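Local structure of indole-3-acetic acid-amido synthetase GH3.15 (Arabidopsis thaliana, 6E1Q) at residues Q41-R46 / S83-D88; R76-E81 / S151-G156; R89-L94 / P109-D114; E116-F121 / P352-F357. The protein catalyses the ATP-dependent conjugation of glutamine, and possibly cysteine, to the auxin precursor indole-3-butyric acid, and also modifies the herbicide 4-(2,4-dichlorophenoxy)butanoate. One frame throughout, in Å; residues are numbered along the deposited sequence.

Interaction 1 of 4, residues Q41-R46 / S83-D88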
loop_
_atom_site.group_PDB
_atom_site.type_symbol
_atom_site.label_atom_id
_atom_site.label_comp_id
_atom_site.label_asym_id
_atom_site.label_seq_id
_atom_site.Cartn_x
_atom_site.Cartn_y
_atom_site.Cartn_z
ATOM N N GLN A 41 0.722 34.652 3.368
ATOM C CA GLN A 41 2.025 35.292 3.454
ATOM C C GLN A 41 3.177 34.293 3.433
ATOM O O GLN A 41 4.322 34.693 3.661
ATOM C CB GLN A 41 2.103 36.188 4.692
ATOM C CG GLN A 41 1.179 37.415 4.620
ATOM C CD GLN A 41 1.532 38.363 3.468
ATOM O OE1 GLN A 41 0.795 38.465 2.481
ATOM N NE2 GLN A 41 2.659 39.062 3.594
ATOM N N THR A 42 2.911 33.012 3.157
ATOM C CA THR A 42 4.011 32.081 2.919
ATOM C C THR A 42 4.787 32.510 1.677
ATOM O O THR A 42 4.253 33.160 0.772
ATOM C CB THR A 42 3.523 30.640 2.726
ATOM O OG1 THR A 42 2.696 30.552 1.554
ATOM C CG2 THR A 42 2.769 30.145 3.947
ATOM N N GLU A 43 6.068 32.150 1.637
ATOM C CA GLU A 43 6.854 32.478 0.452
ATOM C C GLU A 43 6.248 31.835 -0.785
ATOM O O GLU A 43 6.136 32.474 -1.831
ATOM C CB GLU A 43 8.306 32.029 0.631
ATOM C CG GLU A 43 9.096 32.095 -0.655
ATOM C CD GLU A 43 10.560 31.710 -0.495
ATOM O OE1 GLU A 43 11.146 31.902 0.599
ATOM O OE2 GLU A 43 11.126 31.211 -1.483
ATOM N N TYR A 44 5.802 30.585 -0.665
ATOM C CA TYR A 44 5.280 29.871 -1.829
ATOM C C TYR A 44 4.018 30.533 -2.378
ATOM O O TYR A 44 3.928 30.832 -3.575
ATOM C CB TYR A 44 4.999 28.405 -1.474
ATOM C CG TYR A 44 4.692 27.589 -2.712
ATOM C CD1 TYR A 44 5.718 27.014 -3.444
ATOM C CD2 TYR A 44 3.382 27.443 -3.182
ATOM C CE1 TYR A 44 5.466 26.299 -4.588
ATOM C CE2 TYR A 44 3.121 26.721 -4.332
ATOM C CZ TYR A 44 4.174 26.145 -5.027
ATOM O OH TYR A 44 3.968 25.425 -6.175
ATOM N N LEU A 45 3.024 30.761 -1.521
ATOM C CA LEU A 45 1.730 31.218 -2.025
ATOM C C LEU A 45 1.781 32.678 -2.450
ATOM O O LEU A 45 1.193 33.054 -3.472
ATOM C CB LEU A 45 0.647 30.997 -0.969
ATOM C CG LEU A 45 -0.743 30.655 -1.491
ATOM C CD1 LEU A 45 -0.647 29.537 -2.523
ATOM C CD2 LEU A 45 -1.645 30.267 -0.326
ATOM N N ARG A 46 2.485 33.515 -1.682
ATOM C CA ARG A 46 2.526 34.941 -1.983
ATOM C C ARG A 46 3.154 35.195 -3.349
ATOM O O ARG A 46 2.760 36.129 -4.057
ATOM C CB ARG A 46 3.287 35.689 -0.880
ATOM C CG ARG A 46 3.708 37.118 -1.232
ATOM C CD ARG A 46 5.226 37.293 -1.189
ATOM N NE ARG A 46 5.771 37.002 0.136
ATOM C CZ ARG A 46 6.987 36.509 0.360
ATOM N NH1 ARG A 46 7.795 36.237 -0.655
ATOM N NH2 ARG A 46 7.390 36.275 1.601
ATOM N N SER A 83 9.183 27.228 8.403
ATOM C CA SER A 83 8.026 26.563 7.797
ATOM C C SER A 83 7.244 27.469 6.851
ATOM O O SER A 83 6.581 26.959 5.934
ATOM C CB SER A 83 7.083 26.048 8.896
ATOM O OG SER A 83 7.655 24.963 9.621
ATOM N N ASP A 84 7.314 28.797 7.038
ATOM C CA ASP A 84 6.520 29.720 6.229
ATOM C C ASP A 84 7.055 29.908 4.818
ATOM O O ASP A 84 6.544 30.773 4.095
ATOM C CB ASP A 84 6.372 31.087 6.925
ATOM C CG ASP A 84 7.680 31.874 7.015
ATOM O OD1 ASP A 84 8.589 31.686 6.184
ATOM O OD2 ASP A 84 7.787 32.718 7.928
ATOM N N LEU A 85 8.087 29.168 4.413
ATOM C CA LEU A 85 8.315 29.007 2.980
ATOM C C LEU A 85 7.056 28.463 2.309
ATOM O O LEU A 85 6.723 28.855 1.184
ATOM C CB LEU A 85 9.488 28.054 2.718
ATOM C CG LEU A 85 10.897 28.370 3.217
ATOM C CD1 LEU A 85 11.967 27.646 2.381
ATOM C CD2 LEU A 85 11.159 29.849 3.245
ATOM N N ILE A 86 6.354 27.544 2.979
ATOM C CA ILE A 86 5.201 26.871 2.385
ATOM C C ILE A 86 3.983 26.825 3.298
ATOM O O ILE A 86 2.853 26.660 2.802
ATOM C CB ILE A 86 5.572 25.431 1.947
ATOM C CG1 ILE A 86 5.925 24.591 3.180
ATOM C CG2 ILE A 86 6.696 25.432 0.934
ATOM C CD1 ILE A 86 6.166 23.125 2.904
ATOM N N CYS A 87 4.124 26.962 4.612
ATOM C CA CYS A 87 3.027 26.680 5.526
ATOM C C CYS A 87 3.042 27.674 6.677
ATOM O O CYS A 87 4.103 27.986 7.225
ATOM C CB CYS A 87 3.123 25.236 6.065
ATOM S SG CYS A 87 1.643 24.686 6.928
ATOM N N ASP A 88 1.857 28.167 7.042
ATOM C CA ASP A 88 1.729 29.108 8.148
ATOM C C ASP A 88 1.823 28.437 9.511
ATOM O O ASP A 88 1.831 29.134 10.532
ATOM C CB ASP A 88 0.405 29.875 8.055
ATOM C CG ASP A 88 -0.778 29.086 8.616
ATOM O OD1 ASP A 88 -0.849 27.860 8.389
ATOM O OD2 ASP A 88 -1.639 29.690 9.296
#
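Leu85 O receives the shortest polar bond between 41-46 and 83-88, from Tyr44 N at 2.7 Å. One residue earlier on both sides, Glu43 N donates to Asp84 O at 2.9 Å. The two amides belong to the first turn of helix 43-49, where the helix itself supplies no acceptors, so the short 3-10 turn 83-85 takes over that task with two successive carbonyls. Thr42, the N-cap, serves a third amide: its OG1 accepts from Leu45 N at 3.1 Å. With OG1 held between the backbone N and the carbonyl carbon (chi1 63°), the methyl CG2 is turned to the other segment and rests on its backbone, 3.5 Å from Cys87 N. The same hydroxyl also bonds to Asn39 O. Without the hydroxyl and methyl, as with an alanine here, Leu45 N is likely to lose its cap and a gap to open over the Ile86-Cys87 peptide. Glu43 runs out fully extended alongside Leu85, both pointing the same way, and brings OE1 to 3.3 Å from Leu85 CD2, while the carboxylate is paired with Arg76 of helix 67-78. Tyr44 offers its CB to Ile86 CG2 at 4.2 Å; its ring leads off to pack with Tyr73, Phe48 and Tyr402. The example illustrates a general rule of helix starts: amides left over by the helix geometry are satisfied from outside, here by two carbonyls and one hydroxyl, so the buried start of the helix probably pays little for its polar amides.

Interaction 2 of 4, residues R76-E81 / S151-G156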
loop_
_atom_site.group_PDB
_atom_site.type_symbol
_atom_site.label_atom_id
_atom_site.label_comp_id
_atom_site.label_asym_id
_atom_site.label_seq_id
_atom_site.Cartn_x
_atom_site.Cartn_y
_atom_site.Cartn_z
ATOM N N ARG A 76 15.037 23.187 1.632
ATOM C CA ARG A 76 15.420 24.377 2.389
ATOM C C ARG A 76 14.870 24.329 3.806
ATOM O O ARG A 76 15.559 24.740 4.752
ATOM C CB ARG A 76 14.992 25.669 1.672
ATOM C CG ARG A 76 15.599 25.794 0.260
ATOM C CD ARG A 76 15.079 26.963 -0.583
ATOM N NE ARG A 76 14.832 28.193 0.157
ATOM C CZ ARG A 76 13.895 29.077 -0.157
ATOM N NH1 ARG A 76 13.065 28.848 -1.173
ATOM N NH2 ARG A 76 13.763 30.178 0.565
ATOM N N ILE A 77 13.643 23.825 3.985
ATOM C CA ILE A 77 13.140 23.700 5.350
ATOM C C ILE A 77 13.966 22.676 6.115
ATOM O O ILE A 77 14.327 22.884 7.286
ATOM C CB ILE A 77 11.644 23.331 5.342
ATOM C CG1 ILE A 77 10.793 24.521 4.894
ATOM C CG2 ILE A 77 11.214 22.812 6.715
ATOM C CD1 ILE A 77 9.437 24.122 4.264
ATOM N N ALA A 78 14.284 21.556 5.458
ATOM C CA ALA A 78 15.121 20.537 6.076
ATOM C C ALA A 78 16.447 21.116 6.535
ATOM O O ALA A 78 17.038 20.625 7.513
ATOM C CB ALA A 78 15.353 19.390 5.092
ATOM N N ASN A 79 16.918 22.168 5.861
ATOM C CA ASN A 79 18.200 22.779 6.182
ATOM C C ASN A 79 18.106 23.892 7.222
ATOM O O ASN A 79 19.145 24.426 7.646
ATOM C CB ASN A 79 18.865 23.332 4.921
ATOM C CG ASN A 79 20.354 23.579 5.134
ATOM O OD1 ASN A 79 21.091 22.661 5.506
ATOM N ND2 ASN A 79 20.790 24.824 4.943
ATOM N N GLY A 80 16.909 24.265 7.654
ATOM C CA GLY A 80 16.768 25.255 8.711
ATOM C C GLY A 80 15.937 26.475 8.356
ATOM O O GLY A 80 15.725 27.324 9.232
ATOM N N GLU A 81 15.464 26.623 7.118
ATOM C CA GLU A 81 14.614 27.764 6.802
ATOM C C GLU A 81 13.218 27.546 7.395
ATOM O O GLU A 81 12.788 26.407 7.582
ATOM C CB GLU A 81 14.526 27.964 5.290
ATOM C CG GLU A 81 15.884 28.313 4.678
ATOM C CD GLU A 81 15.799 29.067 3.362
ATOM O OE1 GLU A 81 16.508 28.646 2.430
ATOM O OE2 GLU A 81 15.108 30.103 3.267
ATOM N N SER A 151 15.587 8.790 10.761
ATOM C CA SER A 151 16.669 9.758 10.642
ATOM C C SER A 151 16.144 11.132 11.036
ATOM O O SER A 151 14.979 11.288 11.421
ATOM C CB SER A 151 17.250 9.740 9.221
ATOM O OG SER A 151 16.225 9.876 8.240
ATOM N N LYS A 152 17.017 12.134 10.958
ATOM C CA LYS A 152 16.578 13.516 11.108
ATOM C C LYS A 152 17.341 14.411 10.140
ATOM O O LYS A 152 18.456 14.093 9.719
ATOM C CB LYS A 152 16.715 14.049 12.556
ATOM C CG LYS A 152 17.956 13.696 13.322
ATOM C CD LYS A 152 17.763 14.088 14.787
ATOM C CE LYS A 152 19.032 14.668 15.408
ATOM N NZ LYS A 152 20.027 13.637 15.832
ATOM N N THR A 153 16.715 15.528 9.779
ATOM C CA THR A 153 17.323 16.498 8.877
ATOM C C THR A 153 18.486 17.220 9.558
ATOM O O THR A 153 18.758 17.054 10.753
ATOM C CB THR A 153 16.282 17.514 8.408
ATOM O OG1 THR A 153 16.000 18.441 9.474
ATOM C CG2 THR A 153 15.018 16.820 7.964
ATOM N N ALA A 154 19.176 18.061 8.776
ATOM C CA ALA A 154 20.303 18.824 9.313
ATOM C C ALA A 154 19.862 19.758 10.434
ATOM O O ALA A 154 20.605 19.992 11.395
ATOM C CB ALA A 154 20.965 19.624 8.192
ATOM N N ASN A 155 18.664 20.317 10.322
ATOM C CA ASN A 155 18.144 21.204 11.351
ATOM C C ASN A 155 17.449 20.452 12.479
ATOM O O ASN A 155 16.982 21.088 13.429
ATOM C CB ASN A 155 17.182 22.225 10.732
ATOM C CG ASN A 155 16.967 23.427 11.621
ATOM O OD1 ASN A 155 17.898 23.903 12.280
ATOM N ND2 ASN A 155 15.736 23.930 11.648
ATOM N N GLY A 156 17.358 19.125 12.399
ATOM C CA GLY A 156 16.874 18.327 13.501
ATOM C C GLY A 156 15.433 17.882 13.405
ATOM O O GLY A 156 14.927 17.286 14.362
HETATM O O HOH W 1 13.001 24.539 9.632
#
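Ala78 O takes two hydrogen bonds from the turn opposite it, and these are the polar heart of the contact. Asn155 N approaches nearly along the C=O axis at 3.3 Å, whereas Thr153 OG1 comes in the carbonyl plane, on a lone pair, at 3.1 Å. A chi1 of 75° folds the Thr153 hydroxyl back over its own main chain and turns CG2 against the methyl of Ala78. A valine in its place would probably cost Ala78 O one of its two donors here and leave Leu157 N without the hydroxyl it bonds to.

The packing contacts are small. Ala78 CB meets Thr153 CG2 at 3.9 Å, the one apolar pair, and Asn155 lays its amide group over Gly80, with ND2 3.4 Å from Gly80 CA. A water adds a bridge: it donates to Ile77 O and, at 2.8 Å, to Glu81 O, and accepts a weak bond from Asn155 ND2. Within 76-81 Arg76 holds Glu81 side-on in a salt bridge through NE and NH2; NH1 pairs with Glu43.

A capped helix end thus faces a reverse turn. Helix 67-78 is closed by a Schellman motif, in which Gly80 has positive phi and the bonds Glu81 N to Arg76 O and Gly80 N to Ile77 O finish the helix, and it docks on the type I beta turn Thr153-Gly156 that leads from strand 151-152 to strand 158-160.

Interaction 3 of 4, residues R89-L94 / P109-D114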
loop_
_atom_site.group_PDB
_atom_site.type_symbol
_atom_site.label_atom_id
_atom_site.label_comp_id
_atom_site.label_asym_id
_atom_site.label_seq_id
_atom_site.Cartn_x
_atom_site.Cartn_y
_atom_site.Cartn_z
ATOM N N ARG A 89 1.863 27.115 9.562
ATOM C CA ARG A 89 2.054 26.405 10.812
ATOM C C ARG A 89 3.375 25.647 10.788
ATOM O O ARG A 89 3.893 25.320 9.715
ATOM C CB ARG A 89 0.876 25.455 11.077
ATOM C CG ARG A 89 -0.366 26.212 11.579
ATOM C CD ARG A 89 -1.680 25.542 11.206
ATOM N NE ARG A 89 -1.931 25.598 9.768
ATOM C CZ ARG A 89 -1.919 24.533 8.971
ATOM N NH1 ARG A 89 -1.686 23.331 9.483
ATOM N NH2 ARG A 89 -2.144 24.667 7.667
ATOM N N PRO A 90 3.960 25.372 11.955
ATOM C CA PRO A 90 5.245 24.665 11.980
ATOM C C PRO A 90 5.140 23.272 11.376
ATOM O O PRO A 90 4.118 22.593 11.499
ATOM C CB PRO A 90 5.601 24.614 13.478
ATOM C CG PRO A 90 4.376 25.048 14.208
ATOM C CD PRO A 90 3.591 25.901 13.278
ATOM N N ILE A 91 6.204 22.866 10.687
ATOM C CA ILE A 91 6.320 21.496 10.197
ATOM C C ILE A 91 6.783 20.627 11.361
ATOM O O ILE A 91 7.847 20.866 11.936
ATOM C CB ILE A 91 7.298 21.411 9.014
ATOM C CG1 ILE A 91 6.886 22.368 7.893
ATOM C CG2 ILE A 91 7.462 19.962 8.525
ATOM C CD1 ILE A 91 5.534 22.111 7.360
ATOM N N SER A 92 5.990 19.618 11.720
ATOM C CA SER A 92 6.377 18.854 12.904
ATOM C C SER A 92 7.196 17.609 12.581
ATOM O O SER A 92 7.960 17.155 13.438
ATOM C CB SER A 92 5.146 18.459 13.721
ATOM O OG SER A 92 4.250 17.736 12.919
ATOM N N VAL A 93 7.054 17.039 11.376
ATOM C CA VAL A 93 7.869 15.906 10.934
ATOM C C VAL A 93 7.933 15.950 9.421
ATOM O O VAL A 93 7.074 16.538 8.766
ATOM C CB VAL A 93 7.322 14.513 11.368
ATOM C CG1 VAL A 93 7.646 14.215 12.807
ATOM C CG2 VAL A 93 5.813 14.391 11.083
ATOM N N LEU A 94 8.957 15.312 8.854
ATOM C CA LEU A 94 8.896 14.938 7.451
ATOM C C LEU A 94 8.577 13.460 7.319
ATOM O O LEU A 94 9.155 12.627 8.015
ATOM C CB LEU A 94 10.181 15.250 6.687
ATOM C CG LEU A 94 10.690 16.680 6.761
ATOM C CD1 LEU A 94 12.066 16.806 6.156
ATOM C CD2 LEU A 94 9.679 17.557 6.031
ATOM N N PRO A 109 6.298 17.258 4.068
ATOM C CA PRO A 109 5.995 17.951 5.330
ATOM C C PRO A 109 4.645 17.538 5.895
ATOM O O PRO A 109 3.697 17.283 5.149
ATOM C CB PRO A 109 5.995 19.433 4.935
ATOM C CG PRO A 109 6.797 19.490 3.663
ATOM C CD PRO A 109 6.532 18.189 2.954
ATOM N N LEU A 110 4.573 17.479 7.233
ATOM C CA LEU A 110 3.333 17.247 7.963
ATOM C C LEU A 110 3.275 18.210 9.141
ATOM O O LEU A 110 4.214 18.276 9.937
ATOM C CB LEU A 110 3.242 15.798 8.458
ATOM C CG LEU A 110 1.978 15.404 9.231
ATOM C CD1 LEU A 110 0.749 15.497 8.338
ATOM C CD2 LEU A 110 2.102 13.999 9.832
ATOM N N THR A 111 2.189 18.972 9.240
ATOM C CA THR A 111 1.940 19.779 10.426
ATOM C C THR A 111 1.161 18.971 11.473
ATOM O O THR A 111 0.489 17.976 11.167
ATOM C CB THR A 111 1.170 21.057 10.075
ATOM O OG1 THR A 111 -0.126 20.715 9.572
ATOM C CG2 THR A 111 1.905 21.852 9.011
ATOM N N THR A 112 1.272 19.417 12.727
ATOM C CA THR A 112 0.609 18.743 13.843
ATOM C C THR A 112 -0.912 18.770 13.687
ATOM O O THR A 112 -1.595 17.771 13.957
ATOM C CB THR A 112 1.041 19.397 15.163
ATOM O OG1 THR A 112 2.381 18.997 15.480
ATOM C CG2 THR A 112 0.119 18.996 16.313
ATOM N N GLU A 113 -1.449 19.897 13.225
ATOM C CA GLU A 113 -2.883 20.018 12.994
ATOM C C GLU A 113 -3.343 19.049 11.913
ATOM O O GLU A 113 -4.357 18.352 12.075
ATOM C CB GLU A 113 -3.227 21.459 12.606
ATOM C CG GLU A 113 -3.017 22.503 13.719
ATOM C CD GLU A 113 -1.557 22.963 13.894
ATOM O OE1 GLU A 113 -0.634 22.374 13.280
ATOM O OE2 GLU A 113 -1.340 23.928 14.664
ATOM N N ASP A 114 -2.623 19.017 10.787
ATOM C CA ASP A 114 -2.929 18.059 9.729
ATOM C C ASP A 114 -2.935 16.641 10.292
ATOM O O ASP A 114 -3.880 15.880 10.065
ATOM C CB ASP A 114 -1.924 18.226 8.579
ATOM C CG ASP A 114 -2.272 17.395 7.340
ATOM O OD1 ASP A 114 -3.025 16.407 7.452
ATOM O OD2 ASP A 114 -1.766 17.715 6.236
HETATM O O HOH W 2 2.620 21.716 13.731
#
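Strands 91-94 and 109-111 run antiparallel, their axes 4.7 Å apart at 140°, and Leu110 O accepts from Ser92 N at 2.9 Å and weakly from Val93 N, while Leu110 N returns a bond to Val93 O. Ser92 adds a second grip on the same carbonyl: a chi1 of 57° tucks OG in above its own backbone, and from there it reaches Leu110 O at 3.0 Å from above the carbonyl plane. Val93 and Leu110 lie side by side on one face, where Val93 CG2 is 3.9 Å from Leu110 CB. Leu94 and Pro109 share the other, where Ile91 CD1 also packs on Pro109 CB at 3.6 Å. Ahead of strand 91-94, Arg89 is bent at chi3 and lays its CD 3.7 Å from Glu113 CD, guanidinium and carboxylate planes 85° apart; the charged atoms stay beyond salt-bridge distance, and NH2 bonds to Phe398 O instead. A water links Pro90 O to Thr112 N, at the start of helix 112-132, which Thr111 caps through OG1 to Asp114 N. Two residues, Ser92 and Val93, facing the single Leu110 make a classic beta bulge, set in the hairpin 91-97/105-111 that runs straight into a capped helix.

Interaction 4 of 4, residues E116-F121 / P352-F357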
loop_
_atom_site.group_PDB
_atom_site.type_symbol
_atom_site.label_atom_id
_atom_site.label_comp_id
_atom_site.label_asym_id
_atom_site.label_seq_id
_atom_site.Cartn_x
_atom_site.Cartn_y
_atom_site.Cartn_z
ATOM N N GLU A 116 -3.379 15.643 13.456
ATOM C CA GLU A 116 -4.477 15.399 14.385
ATOM C C GLU A 116 -5.810 15.341 13.645
ATOM O O GLU A 116 -6.673 14.523 13.977
ATOM C CB GLU A 116 -4.481 16.462 15.482
ATOM C CG GLU A 116 -3.875 15.949 16.795
ATOM C CD GLU A 116 -3.285 17.051 17.655
ATOM O OE1 GLU A 116 -3.615 18.236 17.420
ATOM O OE2 GLU A 116 -2.489 16.728 18.567
ATOM N N GLN A 117 -5.975 16.160 12.603
ATOM C CA GLN A 117 -7.167 16.051 11.762
ATOM C C GLN A 117 -7.296 14.662 11.143
ATOM O O GLN A 117 -8.407 14.125 11.037
ATOM C CB GLN A 117 -7.150 17.115 10.673
ATOM C CG GLN A 117 -8.276 16.934 9.675
ATOM C CD GLN A 117 -8.601 18.201 8.926
ATOM O OE1 GLN A 117 -9.343 19.053 9.420
ATOM N NE2 GLN A 117 -8.050 18.336 7.722
ATOM N N ARG A 118 -6.175 14.059 10.736
ATOM C CA ARG A 118 -6.227 12.730 10.132
ATOM C C ARG A 118 -6.608 11.680 11.161
ATOM O O ARG A 118 -7.338 10.725 10.853
ATOM C CB ARG A 118 -4.874 12.369 9.513
ATOM C CG ARG A 118 -4.541 13.102 8.230
ATOM C CD ARG A 118 -3.219 12.608 7.674
ATOM N NE ARG A 118 -2.628 13.625 6.827
ATOM C CZ ARG A 118 -1.669 13.408 5.935
ATOM N NH1 ARG A 118 -1.150 12.195 5.772
ATOM N NH2 ARG A 118 -1.216 14.424 5.223
ATOM N N ILE A 119 -6.056 11.807 12.364
ATOM C CA ILE A 119 -6.435 10.938 13.469
ATOM C C ILE A 119 -7.899 11.164 13.828
ATOM O O ILE A 119 -8.678 10.215 13.964
ATOM C CB ILE A 119 -5.502 11.184 14.666
ATOM C CG1 ILE A 119 -4.146 10.523 14.405
ATOM C CG2 ILE A 119 -6.125 10.692 15.955
ATOM C CD1 ILE A 119 -3.048 11.104 15.233
ATOM N N SER A 120 -8.286 12.432 13.962
ATOM C CA SER A 120 -9.670 12.812 14.219
ATOM C C SER A 120 -10.621 12.155 13.226
ATOM O O SER A 120 -11.597 11.506 13.619
ATOM C CB SER A 120 -9.790 14.336 14.156
ATOM O OG SER A 120 -10.934 14.811 14.839
ATOM N N PHE A 121 -10.342 12.296 11.926
ATOM C CA PHE A 121 -11.249 11.712 10.946
ATOM C C PHE A 121 -11.281 10.202 11.056
ATOM O O PHE A 121 -12.309 9.586 10.745
ATOM C CB PHE A 121 -10.887 12.106 9.510
ATOM C CG PHE A 121 -11.838 11.525 8.501
ATOM C CD1 PHE A 121 -13.075 12.115 8.271
ATOM C CD2 PHE A 121 -11.538 10.347 7.853
ATOM C CE1 PHE A 121 -13.974 11.552 7.390
ATOM C CE2 PHE A 121 -12.431 9.783 6.962
ATOM C CZ PHE A 121 -13.646 10.380 6.730
ATOM N N PRO A 352 -14.488 15.597 1.772
ATOM C CA PRO A 352 -14.228 16.989 1.363
ATOM C C PRO A 352 -13.500 17.850 2.380
ATOM O O PRO A 352 -13.047 18.942 2.015
ATOM C CB PRO A 352 -15.641 17.561 1.143
ATOM C CG PRO A 352 -16.524 16.415 1.036
ATOM C CD PRO A 352 -15.925 15.280 1.776
ATOM N N CYS A 353 -13.444 17.467 3.645
ATOM C CA CYS A 353 -12.810 18.359 4.605
ATOM C C CYS A 353 -11.315 18.109 4.747
ATOM O O CYS A 353 -10.643 18.864 5.457
ATOM C CB CYS A 353 -13.485 18.236 5.974
ATOM S SG CYS A 353 -13.352 16.600 6.628
ATOM N N MET A 354 -10.776 17.077 4.088
ATOM C CA MET A 354 -9.379 16.693 4.281
ATOM C C MET A 354 -8.413 17.481 3.404
ATOM O O MET A 354 -7.198 17.340 3.564
ATOM C CB MET A 354 -9.204 15.195 4.018
ATOM C CG MET A 354 -10.136 14.337 4.864
ATOM S SD MET A 354 -9.935 14.675 6.640
ATOM C CE MET A 354 -8.270 14.044 6.872
ATOM N N GLY A 355 -8.922 18.309 2.510
ATOM C CA GLY A 355 -8.098 19.053 1.579
ATOM C C GLY A 355 -8.958 19.544 0.442
ATOM O O GLY A 355 -10.135 19.212 0.346
ATOM N N TYR A 356 -8.365 20.380 -0.403
ATOM C CA TYR A 356 -9.020 20.838 -1.625
ATOM C C TYR A 356 -8.532 19.971 -2.775
ATOM O O TYR A 356 -7.325 19.904 -3.036
ATOM C CB TYR A 356 -8.737 22.315 -1.914
ATOM C CG TYR A 356 -9.524 22.853 -3.101
ATOM C CD1 TYR A 356 -10.878 23.147 -2.984
ATOM C CD2 TYR A 356 -8.917 23.044 -4.341
ATOM C CE1 TYR A 356 -11.601 23.629 -4.059
ATOM C CE2 TYR A 356 -9.637 23.523 -5.430
ATOM C CZ TYR A 356 -10.982 23.819 -5.279
ATOM O OH TYR A 356 -11.720 24.300 -6.341
ATOM N N PHE A 357 -9.469 19.323 -3.462
ATOM C CA PHE A 357 -9.165 18.234 -4.383
ATOM C C PHE A 357 -9.571 18.620 -5.794
ATOM O O PHE A 357 -10.753 18.860 -6.060
ATOM C CB PHE A 357 -9.887 16.952 -3.968
ATOM C CG PHE A 357 -9.541 16.473 -2.588
ATOM C CD1 PHE A 357 -8.288 15.950 -2.320
ATOM C CD2 PHE A 357 -10.467 16.526 -1.568
ATOM C CE1 PHE A 357 -7.968 15.507 -1.052
ATOM C CE2 PHE A 357 -10.162 16.075 -0.317
ATOM C CZ PHE A 357 -8.900 15.571 -0.052
#
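Met354 reaches into the side of helix 112-132 and touches three of its residues with the last two atoms of its chain. Bent at both chi2 (-56°) and chi3 (-67°), the side chain curls back so that SD faces Phe121 and the methyl CE settles between Gln117 and Arg118. Against Phe121 it crosses at a slant: SD stands 4.8 Å from the ring centroid, 37° off the ring normal, and 4.0 Å from Phe121 CB. This is a Met-aromatic contact in which the sulfur lies neither squarely over the face nor at the edge. Gln117 and Met354 run antiparallel alongside each other, so that Gln117 CG comes 4.0 Å from Met354 CE. The extended Gln117 chain carries its amide on to the backbone beyond, where NE2 lies 3.5 Å from Cys353 O. Arg118 contributes only the root of its side chain, with CG 4.1 Å from Met354 CE. Its guanidinium turns elsewhere, to a salt bridge with Asp114 and a hydrogen bond to Ser329 O in the ATP-binding loop. The two bends of the thioether thus bring SD and CE to neighbouring residues of a single helix.

The contact joins the N-terminal and central family regions of the chain. Phe332, a substrate-binding residue of strand 332-335, touches both Met354 and Arg118, and Phe121 also packs on Val335 of that strand. Beyond Arg118 lies Met162 of helix 162-172, while Pro352 packs against helix 24-38 and Tyr356 opens strand 356-361.

In the fold
Interactions 1 and 4 are buried, interaction 3 is partly so, and interaction 2 lies at the surface. The first is held mainly by backbone bonds at a helix start and the second by bonds and a water at a helix end; the third combines strand-to-strand hydrogen bonds with apolar packing on the sheet's faces, whereas the fourth rests on sulfur and hydrocarbon packing. The salt bridge Glu43-Arg76 and the meeting of Ile86 with Ile77 join interactions 1 and 2. Interaction 3 is the hub: it touches interaction 1 through Cys87 and Thr111, interaction 2 through Leu94 and Thr153, and shares helix 112-132 with interaction 4, which stands nearest the substrate-binding residues.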